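PDB 4A5N: uncharacterized HTH-type transcriptional regulator YybR from Bacillus subtilis, which probably binds DNA as a winged helix-turn-helix transcriptional regulator of the MarR/DUF24 (HxlR) type that responds to redox conditions. Local coordinates for residues D21-K26 with I30-M35; E44-C49 with R55-Q60. The protein carries 1 engineered substitution. All coordinates share one frame; numbering follows the deposited sequence.

Contact 1: D21-K26 with I30-M35; sequences DVIGGK and ILFYHM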
ATOM      1  N   ASP B  21      -3.562  -2.891  -4.483  1.00 37.19           N
ATOM      2  CA  ASP B  21      -3.394  -4.159  -5.225  1.00 40.25           C
ATOM      3  C   ASP B  21      -2.404  -4.004  -6.399  1.00 38.49           C
ATOM      4  O   ASP B  21      -1.746  -4.958  -6.799  1.00 39.26           O
ATOM      5  CB  ASP B  21      -4.744  -4.663  -5.723  1.00 43.33           C
ATOM      6  CG  ASP B  21      -4.741  -6.139  -6.037  1.00 51.18           C
ATOM      7  OD1 ASP B  21      -4.175  -6.935  -5.232  1.00 55.08           O
ATOM      8  OD2 ASP B  21      -5.327  -6.511  -7.081  1.00 54.68           O
ATOM      9  N   VAL B  22      -2.269  -2.791  -6.924  1.00 34.56           N
ATOM     10  CA  VAL B  22      -1.319  -2.553  -8.001  1.00 35.72           C
ATOM     11  C   VAL B  22       0.114  -2.343  -7.497  1.00 35.67           C
ATOM     12  O   VAL B  22       1.067  -2.812  -8.131  1.00 34.80           O
ATOM     13  CB  VAL B  22      -1.751  -1.361  -8.872  1.00 36.50           C
ATOM     14  CG1 VAL B  22      -0.846  -1.247 -10.103  1.00 39.60           C
ATOM     15  CG2 VAL B  22      -3.202  -1.532  -9.302  1.00 36.08           C
ATOM     16  N   ILE B  23       0.264  -1.651  -6.366  1.00 34.43           N
ATOM     17  CA  ILE B  23       1.574  -1.178  -5.900  1.00 38.23           C
ATOM     18  C   ILE B  23       1.997  -1.803  -4.572  1.00 40.41           C
ATOM     19  O   ILE B  23       3.110  -1.591  -4.097  1.00 41.06           O
ATOM     20  CB  ILE B  23       1.592   0.377  -5.842  1.00 39.75           C
ATOM     21  CG1 ILE B  23       3.007   0.942  -6.011  1.00 44.27           C
ATOM     22  CG2 ILE B  23       0.935   0.906  -4.573  1.00 38.00           C
ATOM     23  CD1 ILE B  23       3.802   0.387  -7.183  1.00 45.26           C
ATOM     24  N   GLY B  24       1.107  -2.618  -4.012  1.00 41.39           N
ATOM     25  CA  GLY B  24       1.303  -3.166  -2.689  1.00 43.13           C
ATOM     26  C   GLY B  24       1.942  -4.519  -2.697  1.00 45.11           C
ATOM     27  O   GLY B  24       2.280  -5.070  -3.737  1.00 46.57           O
ATOM     28  N   GLY B  25       2.136  -5.043  -1.501  1.00 38.43           N
ATOM     29  CA  GLY B  25       2.835  -6.310  -1.323  1.00 40.61           C
ATOM     30  C   GLY B  25       4.277  -6.008  -0.937  1.00 39.93           C
ATOM     31  O   GLY B  25       4.637  -4.851  -0.750  1.00 39.10           O
ATOM     32  N   LYS B  26       5.108  -7.030  -0.796  1.00 38.52           N
ATOM     33  CA  LYS B  26       6.436  -6.814  -0.237  1.00 38.04           C
ATOM     34  C   LYS B  26       7.505  -6.165  -1.154  1.00 35.37           C
ATOM     35  O   LYS B  26       8.481  -5.587  -0.658  1.00 33.89           O
ATOM     36  CB  LYS B  26       6.956  -8.134   0.359  1.00 41.82           C
ATOM     37  CG  LYS B  26       8.332  -7.986   0.959  1.00 44.92           C
ATOM     38  CD  LYS B  26       8.661  -9.103   1.943  1.00 46.23           C
ATOM     39  CE  LYS B  26       9.806  -8.678   2.838  1.00 47.26           C
ATOM     40  NZ  LYS B  26       9.760  -9.442   4.116  1.00 48.53           N
ATOM     41  N   ILE B  30       9.482  -1.178  -3.920  1.00 28.17           N
ATOM     42  CA  ILE B  30      10.923  -1.093  -4.044  1.00 28.99           C
ATOM     43  C   ILE B  30      11.299  -1.105  -5.511  1.00 26.13           C
ATOM     44  O   ILE B  30      12.077  -0.258  -5.951  1.00 25.85           O
ATOM     45  CB  ILE B  30      11.628  -2.304  -3.365  1.00 31.64           C
ATOM     46  CG1 ILE B  30      11.363  -2.347  -1.868  1.00 33.80           C
ATOM     47  CG2 ILE B  30      13.152  -2.276  -3.567  1.00 34.33           C
ATOM     48  CD1 ILE B  30      11.796  -3.651  -1.222  1.00 34.28           C
ATOM     49  N   LEU B  31      10.726  -2.056  -6.262  1.00 25.86           N
ATOM     50  CA  LEU B  31      11.017  -2.232  -7.692  1.00 25.07           C
ATOM     51  C   LEU B  31      10.689  -0.929  -8.434  1.00 25.01           C
ATOM     52  O   LEU B  31      11.513  -0.391  -9.149  1.00 23.74           O
ATOM     53  CB  LEU B  31      10.216  -3.385  -8.291  1.00 25.86           C
ATOM     54  CG  LEU B  31      10.623  -4.747  -7.701  1.00 26.34           C
ATOM     55  CD1 LEU B  31       9.796  -5.867  -8.329  1.00 26.75           C
ATOM     56  CD2 LEU B  31      12.118  -4.920  -7.885  1.00 28.10           C
ATOM     57  N   PHE B  32       9.476  -0.441  -8.185  1.00 26.06           N
ATOM     58  CA  PHE B  32       8.991   0.802  -8.722  1.00 25.27           C
ATOM     59  C   PHE B  32       9.917   1.971  -8.427  1.00 25.51           C
ATOM     60  O   PHE B  32      10.308   2.726  -9.346  1.00 25.54           O
ATOM     61  CB  PHE B  32       7.580   1.087  -8.169  1.00 25.56           C
ATOM     62  CG  PHE B  32       6.929   2.302  -8.780  1.00 23.82           C
ATOM     63  CD1 PHE B  32       7.385   3.576  -8.475  1.00 24.08           C
ATOM     64  CD2 PHE B  32       5.892   2.154  -9.668  1.00 24.10           C
ATOM     65  CE1 PHE B  32       6.788   4.688  -9.052  1.00 25.35           C
ATOM     66  CE2 PHE B  32       5.307   3.263 -10.295  1.00 24.51           C
ATOM     67  CZ  PHE B  32       5.742   4.522  -9.952  1.00 23.71           C
ATOM     68  N   TYR B  33      10.256   2.155  -7.152  1.00 27.04           N
ATOM     69  CA  TYR B  33      11.103   3.252  -6.734  1.00 29.45           C
ATOM     70  C   TYR B  33      12.408   3.310  -7.522  1.00 30.02           C
ATOM     71  O   TYR B  33      12.811   4.388  -7.976  1.00 29.04           O
ATOM     72  CB  TYR B  33      11.390   3.232  -5.223  1.00 30.45           C
ATOM     73  CG  TYR B  33      12.296   4.347  -4.800  1.00 33.77           C
ATOM     74  CD1 TYR B  33      11.815   5.644  -4.626  1.00 35.39           C
ATOM     75  CD2 TYR B  33      13.652   4.127  -4.621  1.00 35.77           C
ATOM     76  CE1 TYR B  33      12.675   6.691  -4.256  1.00 36.72           C
ATOM     77  CE2 TYR B  33      14.508   5.158  -4.262  1.00 38.90           C
ATOM     78  CZ  TYR B  33      14.019   6.428  -4.077  1.00 38.31           C
ATOM     79  OH  TYR B  33      14.917   7.409  -3.722  1.00 40.97           O
ATOM     80  N   HIS B  34      13.010   2.147  -7.733  1.00 28.15           N
ATOM     81  CA  HIS B  34      14.303   2.056  -8.378  1.00 29.05           C
ATOM     82  C   HIS B  34      14.227   2.259  -9.882  1.00 27.95           C
ATOM     83  O   HIS B  34      15.223   2.536 -10.522  1.00 28.16           O
ATOM     84  CB  HIS B  34      15.003   0.767  -7.943  1.00 29.85           C
ATOM     85  CG  HIS B  34      15.569   0.849  -6.516  1.00 32.57           C
ATOM     86  ND1 HIS B  34      16.835   1.268  -6.258  1.00 35.32           N
ATOM     87  CD2 HIS B  34      14.988   0.576  -5.265  1.00 31.99           C
ATOM     88  CE1 HIS B  34      17.034   1.292  -4.927  1.00 34.47           C
ATOM     89  NE2 HIS B  34      15.908   0.870  -4.323  1.00 33.37           N
ATOM     90  N   MET B  35      13.033   2.217 -10.442  1.00 24.82           N
ATOM     91  CA  MET B  35      12.877   2.593 -11.845  1.00 25.32           C
ATOM     92  C   MET B  35      12.566   4.066 -12.042  1.00 25.97           C
ATOM     93  O   MET B  35      12.530   4.521 -13.195  1.00 24.33           O
ATOM     94  CB  MET B  35      11.828   1.754 -12.538  1.00 24.72           C
ATOM     95  CG  MET B  35      12.272   0.321 -12.831  1.00 25.71           C
ATOM     96  SD  MET B  35      10.992  -0.741 -13.562  1.00 26.17           S
ATOM     97  CE  MET B  35      10.162  -1.302 -12.064  1.00 27.35           C
TER
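Phe32 O accepts the amide of Met35, with Met35 N at 3.0 Å, so the residue that meets Ile23 across this contact sits within a hydrogen-bonded helical turn. The two segments join successive helices, 15-23 and 28-35, in the N-terminal part of a winged helix-turn-helix domain of the HxlR family, and what passes between their side chains is purely apolar. The methyl end of Ile23 rests against the base of the Phe32 side chain: Ile23 CD1 lies 3.7 Å from Phe32 CD2 and 4.0 Å from Phe32 CB. It meets the ring obliquely, and the two side chains cross at about a right angle. Both residues face the other segment, and Ile23 CG1 (chi1 -153°) and Phe32 CG (chi1 -174°) lie roughly opposite the backbone N. Val97 of helix 94-115 packs on both residues, and Ile69 also touches Phe32, so the pair is enclosed in the core. The helix ends with Ile23, and Gly24 is the first residue to leave helical geometry. Gly25 follows with a positive phi of 99°, a conformation in which a beta carbon would run into the preceding carbonyl oxygen. The extended turn brings Lys26 opposite the start of the second segment. There the dimer comes close, for Ile30 N makes a weak hydrogen bond to Glu17 OE2 of the second subunit. The side chain of Lys26 starts out away from the other segment, and its carbonyl oxygen makes the contact, with the tip methyl Ile30 CD1 3.9 Å from Lys26 O.

Contact 2: E44-C49 with R55-Q60; sequences EFRRIC and RMLTLQ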
ATOM      1  N   GLU B  44      20.140  -5.957 -11.747  1.00 29.50           N
ATOM      2  CA  GLU B  44      20.246  -4.755 -10.932  1.00 29.44           C
ATOM      3  C   GLU B  44      19.240  -4.803  -9.787  1.00 28.39           C
ATOM      4  O   GLU B  44      19.547  -4.352  -8.689  1.00 29.60           O
ATOM      5  CB  GLU B  44      20.040  -3.488 -11.761  1.00 28.67           C
ATOM      6  CG  GLU B  44      21.096  -3.307 -12.830  1.00 29.93           C
ATOM      7  CD  GLU B  44      20.988  -2.009 -13.595  1.00 31.78           C
ATOM      8  OE1 GLU B  44      20.142  -1.948 -14.513  1.00 29.95           O
ATOM      9  OE2 GLU B  44      21.773  -1.061 -13.298  1.00 35.37           O
ATOM     10  N   PHE B  45      18.051  -5.330 -10.073  1.00 27.97           N
ATOM     11  CA  PHE B  45      17.002  -5.500  -9.076  1.00 27.92           C
ATOM     12  C   PHE B  45      17.412  -6.536  -8.015  1.00 28.32           C
ATOM     13  O   PHE B  45      17.089  -6.324  -6.846  1.00 29.29           O
ATOM     14  CB  PHE B  45      15.700  -5.979  -9.681  1.00 27.23           C
ATOM     15  CG  PHE B  45      14.957  -4.949 -10.491  1.00 25.77           C
ATOM     16  CD1 PHE B  45      14.641  -3.704  -9.965  1.00 26.00           C
ATOM     17  CD2 PHE B  45      14.491  -5.273 -11.743  1.00 25.91           C
ATOM     18  CE1 PHE B  45      13.897  -2.799 -10.724  1.00 23.95           C
ATOM     19  CE2 PHE B  45      13.741  -4.380 -12.495  1.00 25.02           C
ATOM     20  CZ  PHE B  45      13.443  -3.155 -11.973  1.00 24.83           C
ATOM     21  N   ARG B  46      18.038  -7.642  -8.427  1.00 31.28           N
ATOM     22  CA  ARG B  46      18.516  -8.660  -7.482  1.00 34.03           C
ATOM     23  C   ARG B  46      19.528  -8.080  -6.497  1.00 36.16           C
ATOM     24  O   ARG B  46      19.619  -8.520  -5.323  1.00 38.73           O
ATOM     25  CB  ARG B  46      19.172  -9.849  -8.196  1.00 37.29           C
ATOM     26  CG  ARG B  46      18.237 -10.839  -8.848  1.00 37.29           C
ATOM     27  CD  ARG B  46      19.014 -11.767  -9.772  1.00 38.93           C
ATOM     28  NE  ARG B  46      19.831 -12.736  -9.017  1.00 41.15           N
ATOM     29  CZ  ARG B  46      20.752 -13.540  -9.547  1.00 43.13           C
ATOM     30  NH1 ARG B  46      20.985 -13.533 -10.856  1.00 43.65           N
ATOM     31  NH2 ARG B  46      21.433 -14.385  -8.759  1.00 44.64           N
ATOM     32  N   ARG B  47      20.358  -7.159  -6.978  1.00 35.94           N
ATOM     33  CA  ARG B  47      21.301  -6.471  -6.088  1.00 37.84           C
ATOM     34  C   ARG B  47      20.543  -5.497  -5.185  1.00 37.66           C
ATOM     35  O   ARG B  47      20.960  -5.242  -4.072  1.00 39.84           O
ATOM     36  CB  ARG B  47      22.358  -5.697  -6.889  1.00 37.97           C
ATOM     37  CG  ARG B  47      23.265  -6.579  -7.725  1.00 39.08           C
ATOM     38  CD  ARG B  47      24.065  -5.798  -8.764  1.00 39.23           C
ATOM     39  NE  ARG B  47      24.698  -6.781  -9.608  1.00 39.79           N
ATOM     40  CZ  ARG B  47      24.674  -6.797 -10.926  1.00 39.68           C
ATOM     41  NH1 ARG B  47      24.090  -5.823 -11.628  1.00 37.50           N
ATOM     42  NH2 ARG B  47      25.255  -7.785 -11.544  1.00 39.28           N
ATOM     43  N   ILE B  48      19.471  -4.895  -5.689  1.00 38.61           N
ATOM     44  CA  ILE B  48      18.648  -3.992  -4.860  1.00 40.10           C
ATOM     45  C   ILE B  48      17.949  -4.817  -3.754  1.00 41.87           C
ATOM     46  O   ILE B  48      17.852  -4.346  -2.624  1.00 43.59           O
ATOM     47  CB  ILE B  48      17.687  -3.126  -5.746  1.00 39.23           C
ATOM     48  CG1 ILE B  48      18.510  -2.155  -6.603  1.00 38.43           C
ATOM     49  CG2 ILE B  48      16.666  -2.342  -4.925  1.00 38.27           C
ATOM     50  CD1 ILE B  48      17.883  -1.860  -7.960  1.00 37.92           C
ATOM     51  N   CYS B  49      17.529  -6.051  -4.048  1.00 40.96           N
ATOM     52  CA  CYS B  49      16.822  -6.879  -3.046  1.00 42.63           C
ATOM     53  C   CYS B  49      17.467  -8.229  -2.970  1.00 40.85           C
ATOM     54  O   CYS B  49      16.995  -9.132  -3.645  1.00 39.31           O
ATOM     55  CB  CYS B  49      15.342  -7.110  -3.401  1.00 42.63           C
ATOM     56  SG  CYS B  49      14.398  -5.731  -4.074  1.00 45.61           S
ATOM     57  N   ARG B  55      12.569 -16.323  -9.132  1.00 39.33           N
ATOM     58  CA  ARG B  55      11.166 -16.572  -9.550  1.00 42.34           C
ATOM     59  C   ARG B  55      10.174 -15.515  -9.052  1.00 39.40           C
ATOM     60  O   ARG B  55       9.288 -15.082  -9.791  1.00 40.08           O
ATOM     61  CB  ARG B  55      10.657 -17.963  -9.111  1.00 46.63           C
ATOM     62  CG  ARG B  55       9.564 -18.509 -10.031  1.00 50.53           C
ATOM     63  CD  ARG B  55       9.073 -19.920  -9.651  1.00 57.44           C
ATOM     64  NE  ARG B  55       9.756 -21.023 -10.351  1.00 61.34           N
ATOM     65  CZ  ARG B  55       9.591 -21.365 -11.633  1.00 64.07           C
ATOM     66  NH1 ARG B  55       8.790 -20.678 -12.448  1.00 64.94           N
ATOM     67  NH2 ARG B  55      10.263 -22.405 -12.119  1.00 68.55           N
ATOM     68  N   MET B  56      10.322 -15.103  -7.801  1.00 39.04           N
ATOM     69  CA  MET B  56       9.474 -14.069  -7.222  1.00 37.56           C
ATOM     70  C   MET B  56       9.714 -12.709  -7.910  1.00 34.82           C
ATOM     71  O   MET B  56       8.772 -12.014  -8.202  1.00 31.83           O
ATOM     72  CB  MET B  56       9.712 -13.955  -5.715  1.00 41.99           C
ATOM     73  CG  MET B  56       8.870 -12.877  -5.036  1.00 44.89           C
ATOM     74  SD  MET B  56       7.105 -13.202  -5.207  1.00 52.24           S
ATOM     75  CE  MET B  56       6.873 -14.419  -3.908  1.00 51.03           C
ATOM     76  N   LEU B  57      10.967 -12.352  -8.171  1.00 32.17           N
ATOM     77  CA  LEU B  57      11.236 -11.109  -8.917  1.00 29.47           C
ATOM     78  C   LEU B  57      10.561 -11.129 -10.293  1.00 30.14           C
ATOM     79  O   LEU B  57       9.931 -10.115 -10.729  1.00 29.04           O
ATOM     80  CB  LEU B  57      12.752 -10.898  -9.036  1.00 29.31           C
ATOM     81  CG  LEU B  57      13.213  -9.642  -9.807  1.00 27.01           C
ATOM     82  CD1 LEU B  57      12.653  -8.392  -9.119  1.00 26.36           C
ATOM     83  CD2 LEU B  57      14.733  -9.544  -9.951  1.00 26.77           C
ATOM     84  N   THR B  58      10.686 -12.255 -11.001  1.00 31.45           N
ATOM     85  CA  THR B  58      10.079 -12.370 -12.326  1.00 31.87           C
ATOM     86  C   THR B  58       8.556 -12.205 -12.224  1.00 32.16           C
ATOM     87  O   THR B  58       7.974 -11.547 -13.030  1.00 31.58           O
ATOM     88  CB  THR B  58      10.386 -13.739 -13.000  1.00 34.02           C
ATOM     89  OG1 THR B  58      11.785 -13.853 -13.203  1.00 33.80           O
ATOM     90  CG2 THR B  58       9.664 -13.875 -14.367  1.00 34.95           C
ATOM     91  N   LEU B  59       7.936 -12.825 -11.223  1.00 33.98           N
ATOM     92  CA  LEU B  59       6.482 -12.783 -11.029  1.00 34.64           C
ATOM     93  C   LEU B  59       6.021 -11.382 -10.698  1.00 33.39           C
ATOM     94  O   LEU B  59       5.052 -10.887 -11.311  1.00 31.45           O
ATOM     95  CB  LEU B  59       6.054 -13.763  -9.932  1.00 37.17           C
ATOM     96  CG  LEU B  59       4.585 -13.955  -9.507  1.00 38.38           C
ATOM     97  CD1 LEU B  59       3.628 -13.966 -10.708  1.00 40.22           C
ATOM     98  CD2 LEU B  59       4.490 -15.268  -8.720  1.00 40.57           C
ATOM     99  N   GLN B  60       6.723 -10.725  -9.762  1.00 31.98           N
ATOM    100  CA  GLN B  60       6.356  -9.347  -9.400  1.00 32.28           C
ATOM    101  C   GLN B  60       6.464  -8.418 -10.605  1.00 30.60           C
ATOM    102  O   GLN B  60       5.597  -7.545 -10.826  1.00 29.49           O
ATOM    103  CB  GLN B  60       7.231  -8.798  -8.247  1.00 32.51           C
ATOM    104  CG  GLN B  60       7.072  -9.524  -6.913  1.00 36.44           C
ATOM    105  CD  GLN B  60       5.691  -9.357  -6.313  1.00 38.10           C
ATOM    106  OE1 GLN B  60       5.276  -8.256  -5.962  1.00 43.87           O
ATOM    107  NE2 GLN B  60       4.954 -10.441  -6.254  1.00 39.64           N
TER
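Leu57 enters this contact with both of its methyl groups and meets Phe45 and Arg46, consecutive residues of helix 42-48. Leu57 CD2 is 3.7 Å from Phe45 CB and Leu57 CD1 is 3.9 Å from the same carbon, so the leucine fork closes on the root of the phenylalanine. Leu57 CD1 also approaches the aromatic ring, obliquely. Arg46 contributes only the aliphatic start of its chain: Arg46 CG lies 3.9 Å from Leu57 CD2, the two side chains crossing at about a right angle, before the arginine bends at chi3 (73°). The leucine reaches this far because its CG stands opposite the backbone N (chi1 179°), extending the side chain toward helix 42-48 at the point of closest backbone approach, where Arg46 CA and Leu57 CA are 7.8 Å apart. Further out, hydrogen bonds of backbone and threonine hydroxyls order the two helices. Cys49 N donates to Phe45 O at 2.8 Å, completing the last turn of helix 42-48 just where the chain leaves helical geometry. In the partner helix, Thr58 OG1 bonds to Gln54 O and Met56 N to Thr53 OG1. Ile52 and Phe42 add apolar contacts to Leu57, while Gln54 touches Arg46. The two helices form the helix-turn-helix unit, in which 54-66 is, as in related winged-helix proteins, probably the recognition helix that enters DNA. Helix 28-35 lies over the pair, and Leu61, one turn along helix 54-66 from Leu57, also meets that phenylalanine; strands 70-75 and 81-86 follow as the wing.

In the fold
Contacts 1 and 2 follow one another along the chain, their centres 11 Å apart, and helix 28-35 connects them. While Phe32 serves contact 1, its neighbour Leu31 turns to contact 2: Leu31 CD2 lies 3.5 Å from Phe45 CD1 and 3.7 Å from Leu57 CD1. Along the same helix, His34 NE2 packs 3.4 Å from Ile48 CG2, and Ile30 CG2 comes within 3.7 Å of Cys49 SG at the end of helix 42-48. Contact 1 lies near the centre of the chain, beside helix 94-115 and the second subunit, whereas contact 2 builds the probable DNA-reading unit. Helix 28-35 thus packs against both the helix-turn-helix and the second subunit.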